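PDB 7EDR: Moesin/ezrin/radixin homolog 2 from Drosophila melanogaster, which is the fly Merlin, a FERM-domain protein of the ezrin/radixin/moesin family that probably links membrane proteins to partners beneath the cell membrane. Local coordinates for residues N207-T212 and L284-G289; I211-K214 and K218-L221. All coordinates share one frame; numbering follows the deposited sequence.

Contact 1 of 2, residues N207-T212 and L284-G289; sequences NYFPIT and LDLCKG
L286 of the helix 277-297 reaches two side chains of the strand 207-212, F209 and N207, and it alone carries the helix side of this contact. The apolar part is a single approach: L286 CD2 lies 3.9 Å from F209 CZ, meeting the ring at its edge and near its plane, not over a face. Setting CG of F209 beside its own backbone N (chi1 -54°) directs that far corner of the ring at the helix. The same ring also touches I279 and I283, so three helix residues pack on one phenylalanine.

The second approach pairs an amide with a hydrocarbon. L286 CG sits 4.0 Å from N207 ND2, a van der Waals distance, since the leucine offers the amide nothing polar. That nitrogen instead donates to the backbone O of V223 on the adjacent strand, so the ND2 pressed against the leucine has a hydrogen-bond acceptor within its own sheet.

No hydrogen bond joins the segments, the nearest CA atoms (N207 and L286) stand 8.4 Å apart, and only 104 Å² is buried. The arrangement belongs to the PH-like fold of the FERM C-terminal lobe, whose C-terminal helix closes one open end of the β-sandwich.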
loop_
_atom_site.group_PDB
_atom_site.type_symbol
_atom_site.label_atom_id
_atom_site.label_comp_id
_atom_site.label_asym_id
_atom_site.label_seq_id
_atom_site.Cartn_x
_atom_site.Cartn_y
_atom_site.Cartn_z
ATOM N N ASN C 207 9.769 -18.034 -21.510
ATOM C CA ASN C 207 11.078 -18.446 -21.985
ATOM C C ASN C 207 11.040 -19.960 -22.112
ATOM O O ASN C 207 10.835 -20.657 -21.114
ATOM C CB ASN C 207 12.182 -17.983 -21.034
ATOM C CG ASN C 207 12.059 -16.492 -20.666
ATOM O OD1 ASN C 207 12.529 -15.626 -21.400
ATOM N ND2 ASN C 207 11.427 -16.200 -19.527
ATOM N N TYR C 208 11.194 -20.462 -23.337
ATOM C CA TYR C 208 11.124 -21.891 -23.639
ATOM C C TYR C 208 12.513 -22.522 -23.696
ATOM O O TYR C 208 13.444 -21.948 -24.268
ATOM C CB TYR C 208 10.433 -22.136 -24.981
ATOM C CG TYR C 208 8.973 -21.762 -25.035
ATOM C CD1 TYR C 208 7.988 -22.712 -24.775
ATOM C CD2 TYR C 208 8.577 -20.467 -25.361
ATOM C CE1 TYR C 208 6.653 -22.397 -24.839
ATOM C CE2 TYR C 208 7.240 -20.133 -25.422
ATOM C CZ TYR C 208 6.280 -21.107 -25.160
ATOM O OH TYR C 208 4.943 -20.789 -25.201
ATOM N N PHE C 209 12.639 -23.724 -23.132
ATOM C CA PHE C 209 13.885 -24.462 -23.224
ATOM C C PHE C 209 13.558 -25.935 -23.397
ATOM O O PHE C 209 12.577 -26.431 -22.824
ATOM C CB PHE C 209 14.780 -24.266 -21.998
ATOM C CG PHE C 209 15.050 -22.832 -21.695
ATOM C CD1 PHE C 209 16.162 -22.202 -22.215
ATOM C CD2 PHE C 209 14.160 -22.099 -20.917
ATOM C CE1 PHE C 209 16.400 -20.876 -21.962
ATOM C CE2 PHE C 209 14.387 -20.785 -20.661
ATOM C CZ PHE C 209 15.522 -20.166 -21.180
ATOM N N PRO C 210 14.338 -26.638 -24.190
ATOM C CA PRO C 210 14.039 -28.044 -24.457
ATOM C C PRO C 210 14.631 -28.926 -23.377
ATOM O O PRO C 210 15.812 -28.801 -23.044
ATOM C CB PRO C 210 14.694 -28.277 -25.817
ATOM C CG PRO C 210 15.893 -27.342 -25.797
ATOM C CD PRO C 210 15.535 -26.169 -24.917
ATOM N N ILE C 211 13.821 -29.811 -22.803
ATOM C CA ILE C 211 14.251 -30.635 -21.688
ATOM C C ILE C 211 13.798 -32.065 -21.947
ATOM O O ILE C 211 13.046 -32.346 -22.879
ATOM C CB ILE C 211 13.706 -30.132 -20.329
ATOM C CG1 ILE C 211 12.176 -30.158 -20.313
ATOM C CG2 ILE C 211 14.180 -28.730 -20.047
ATOM C CD1 ILE C 211 11.582 -29.735 -19.003
ATOM N N THR C 212 14.276 -32.965 -21.092
ATOM C CA THR C 212 13.818 -34.346 -21.032
ATOM C C THR C 212 13.558 -34.697 -19.577
ATOM O O THR C 212 14.376 -34.371 -18.706
ATOM C CB THR C 212 14.855 -35.312 -21.622
ATOM O OG1 THR C 212 16.168 -34.895 -21.227
ATOM C CG2 THR C 212 14.770 -35.341 -23.147
ATOM N N LEU C 284 18.696 -20.761 -14.613
ATOM C CA LEU C 284 18.807 -20.453 -13.195
ATOM C C LEU C 284 18.604 -18.972 -12.938
ATOM O O LEU C 284 17.860 -18.594 -12.020
ATOM C CB LEU C 284 20.168 -20.897 -12.675
ATOM C CG LEU C 284 20.333 -20.716 -11.168
ATOM C CD1 LEU C 284 19.330 -21.599 -10.422
ATOM C CD2 LEU C 284 21.779 -21.014 -10.750
ATOM N N ASP C 285 19.244 -18.116 -13.750
ATOM C CA ASP C 285 19.054 -16.672 -13.611
ATOM C C ASP C 285 17.605 -16.263 -13.879
ATOM O O ASP C 285 17.043 -15.432 -13.156
ATOM C CB ASP C 285 19.995 -15.905 -14.542
ATOM C CG ASP C 285 21.469 -16.079 -14.168
ATOM O OD1 ASP C 285 21.754 -16.582 -13.051
ATOM O OD2 ASP C 285 22.349 -15.711 -14.993
ATOM N N LEU C 286 16.990 -16.831 -14.910
ATOM C CA LEU C 286 15.605 -16.502 -15.227
ATOM C C LEU C 286 14.659 -16.889 -14.083
ATOM O O LEU C 286 13.708 -16.149 -13.780
ATOM C CB LEU C 286 15.205 -17.199 -16.529
ATOM C CG LEU C 286 15.056 -16.438 -17.857
ATOM C CD1 LEU C 286 15.211 -14.937 -17.735
ATOM C CD2 LEU C 286 15.961 -17.002 -18.936
ATOM N N CYS C 287 14.913 -18.040 -13.434
ATOM C CA CYS C 287 14.079 -18.510 -12.322
ATOM C C CYS C 287 14.223 -17.609 -11.103
ATOM O O CYS C 287 13.230 -17.267 -10.443
ATOM C CB CYS C 287 14.461 -19.939 -11.936
ATOM S SG CYS C 287 13.952 -21.276 -13.070
ATOM N N LYS C 288 15.463 -17.255 -10.763
ATOM C CA LYS C 288 15.698 -16.423 -9.593
ATOM C C LYS C 288 15.119 -15.031 -9.801
ATOM O O LYS C 288 14.405 -14.511 -8.934
ATOM C CB LYS C 288 17.199 -16.364 -9.293
ATOM C CG LYS C 288 17.590 -15.481 -8.113
ATOM C CD LYS C 288 16.923 -15.935 -6.810
ATOM C CE LYS C 288 17.222 -14.937 -5.691
ATOM N NZ LYS C 288 17.173 -15.567 -4.339
ATOM N N GLY C 289 15.414 -14.418 -10.953
ATOM C CA GLY C 289 14.855 -13.107 -11.252
ATOM C C GLY C 289 13.339 -13.093 -11.236
ATOM O O GLY C 289 12.723 -12.228 -10.600
#

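Contact 2 of 2, residues I211-K214 and K218-L221; sequences ITNK and KLWL
I211 and L219 exchange two backbone hydrogen bonds, which make them an antiparallel hydrogen-bonded pair. I211 N donates to L219 O at 2.8 Å with an N-H...O angle of 174°, and L219 N returns the bond to I211 O over the same length. At the turn, N213 OD1 accepts from T217 N, while N213 ND2 hydrogen-bonds to the backbone of another protein's chain. T212 and K218 form the next, non-hydrogen-bonded pair, and there K218 CA approaches I211 O in a weaker CA-H...O contact.

The side chains of I211 and L219 emerge on one face of the sheet. I211 holds CG1 between its backbone N and carbonyl carbon (chi1 61°), where it packs 3.9 Å from L219 CB. The methyl CG2 and the far end of the CG1 branch, CD1, each come to 3.8 Å from L221 CB. I230 of strand 227-232 touches I211, L219 and L221, and F272 of strand 270-273 touches I211 and L221. Beyond this patch, N213 CB touches L219 CD1 at 4.2 Å. On this I211 side, L219 also packs on an aromatic side chain of the other protein's chain.

On the other face T212 CG2 lies 4.2 Å from K218 CG, a looser apolar touch. The chemistry thus implies a hairpin held by paired backbone bonds, with an apolar face of I211, L219 and L221, and a turn end that meets another protein's chain.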
loop_
_atom_site.group_PDB
_atom_site.type_symbol
_atom_site.label_atom_id
_atom_site.label_comp_id
_atom_site.label_asym_id
_atom_site.label_seq_id
_atom_site.Cartn_x
_atom_site.Cartn_y
_atom_site.Cartn_z
ATOM N N ILE C 211 13.821 -29.811 -22.803
ATOM C CA ILE C 211 14.251 -30.635 -21.688
ATOM C C ILE C 211 13.798 -32.065 -21.947
ATOM O O ILE C 211 13.046 -32.346 -22.879
ATOM C CB ILE C 211 13.706 -30.132 -20.329
ATOM C CG1 ILE C 211 12.176 -30.158 -20.313
ATOM C CG2 ILE C 211 14.180 -28.730 -20.047
ATOM C CD1 ILE C 211 11.582 -29.735 -19.003
ATOM N N THR C 212 14.276 -32.965 -21.092
ATOM C CA THR C 212 13.818 -34.346 -21.032
ATOM C C THR C 212 13.558 -34.697 -19.577
ATOM O O THR C 212 14.376 -34.371 -18.706
ATOM C CB THR C 212 14.855 -35.312 -21.622
ATOM O OG1 THR C 212 16.168 -34.895 -21.227
ATOM C CG2 THR C 212 14.770 -35.341 -23.147
ATOM N N ASN C 213 12.421 -35.340 -19.308
ATOM C CA ASN C 213 12.168 -35.878 -17.979
ATOM C C ASN C 213 12.955 -37.182 -17.848
ATOM O O ASN C 213 13.825 -37.489 -18.670
ATOM C CB ASN C 213 10.675 -36.058 -17.727
ATOM C CG ASN C 213 10.051 -37.112 -18.622
ATOM O OD1 ASN C 213 10.699 -37.628 -19.533
ATOM N ND2 ASN C 213 8.771 -37.415 -18.386
ATOM N N LYS C 214 12.660 -37.978 -16.818
ATOM C CA LYS C 214 13.498 -39.148 -16.579
ATOM C C LYS C 214 13.205 -40.265 -17.573
ATOM O O LYS C 214 14.096 -41.070 -17.860
ATOM C CB LYS C 214 13.339 -39.632 -15.140
ATOM C CG LYS C 214 11.911 -39.952 -14.727
ATOM C CD LYS C 214 11.914 -40.639 -13.369
ATOM C CE LYS C 214 10.702 -41.529 -13.195
ATOM N NZ LYS C 214 10.386 -41.717 -11.761
ATOM N N LYS C 218 10.861 -35.808 -24.622
ATOM C CA LYS C 218 11.240 -34.450 -24.977
ATOM C C LYS C 218 10.100 -33.497 -24.634
ATOM O O LYS C 218 8.944 -33.722 -25.016
ATOM C CB LYS C 218 11.610 -34.377 -26.457
ATOM C CG LYS C 218 12.810 -35.242 -26.814
ATOM C CD LYS C 218 13.042 -35.334 -28.316
ATOM C CE LYS C 218 13.358 -33.964 -28.904
ATOM N NZ LYS C 218 13.741 -33.998 -30.352
ATOM N N LEU C 219 10.422 -32.448 -23.881
ATOM C CA LEU C 219 9.434 -31.489 -23.416
ATOM C C LEU C 219 10.027 -30.095 -23.513
ATOM O O LEU C 219 11.228 -29.917 -23.761
ATOM C CB LEU C 219 9.012 -31.774 -21.965
ATOM C CG LEU C 219 8.422 -33.142 -21.609
ATOM C CD1 LEU C 219 8.487 -33.382 -20.109
ATOM C CD2 LEU C 219 6.992 -33.249 -22.090
ATOM N N TRP C 220 9.180 -29.100 -23.268
ATOM C CA TRP C 220 9.617 -27.712 -23.166
ATOM C C TRP C 220 9.431 -27.218 -21.737
ATOM O O TRP C 220 8.342 -27.355 -21.159
ATOM C CB TRP C 220 8.848 -26.810 -24.138
ATOM C CG TRP C 220 9.124 -27.108 -25.576
ATOM C CD1 TRP C 220 8.368 -27.888 -26.420
ATOM C CD2 TRP C 220 10.235 -26.647 -26.343
ATOM N NE1 TRP C 220 8.951 -27.934 -27.665
ATOM C CE2 TRP C 220 10.100 -27.185 -27.642
ATOM C CE3 TRP C 220 11.342 -25.843 -26.056
ATOM C CZ2 TRP C 220 11.030 -26.935 -28.650
ATOM C CZ3 TRP C 220 12.259 -25.592 -27.054
ATOM C CH2 TRP C 220 12.095 -26.129 -28.341
ATOM N N LEU C 221 10.507 -26.675 -21.171
ATOM C CA LEU C 221 10.417 -25.891 -19.951
ATOM C C LEU C 221 10.058 -24.454 -20.316
ATOM O O LEU C 221 10.730 -23.824 -21.141
ATOM C CB LEU C 221 11.743 -25.929 -19.188
ATOM C CG LEU C 221 11.747 -25.118 -17.894
ATOM C CD1 LEU C 221 10.923 -25.826 -16.811
ATOM C CD2 LEU C 221 13.173 -24.853 -17.432
#

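Both contacts use the strand 207-212, and their centres lie about 12 Å apart. Contact 1 joins the strand to a helix distant in sequence by side-chain packing alone, whereas contact 2 joins neighbouring hairpin strands through backbone hydrogen bonds and buries about three times the area (322 against 104 Å²). Neither is wholly core: contact 1 joins a buried leucine to partly exposed residues, while contact 2 runs from buried I211 and L219 to the exposed K218, lies farther from the chain centre (about 23 against 14 Å) and reaches a bound protein chain. They meet at F209, whose O is 2.7 Å from L221 N, probably a hydrogen bond. F209 turns its ring edge to L286, while its backbone continues the ladder.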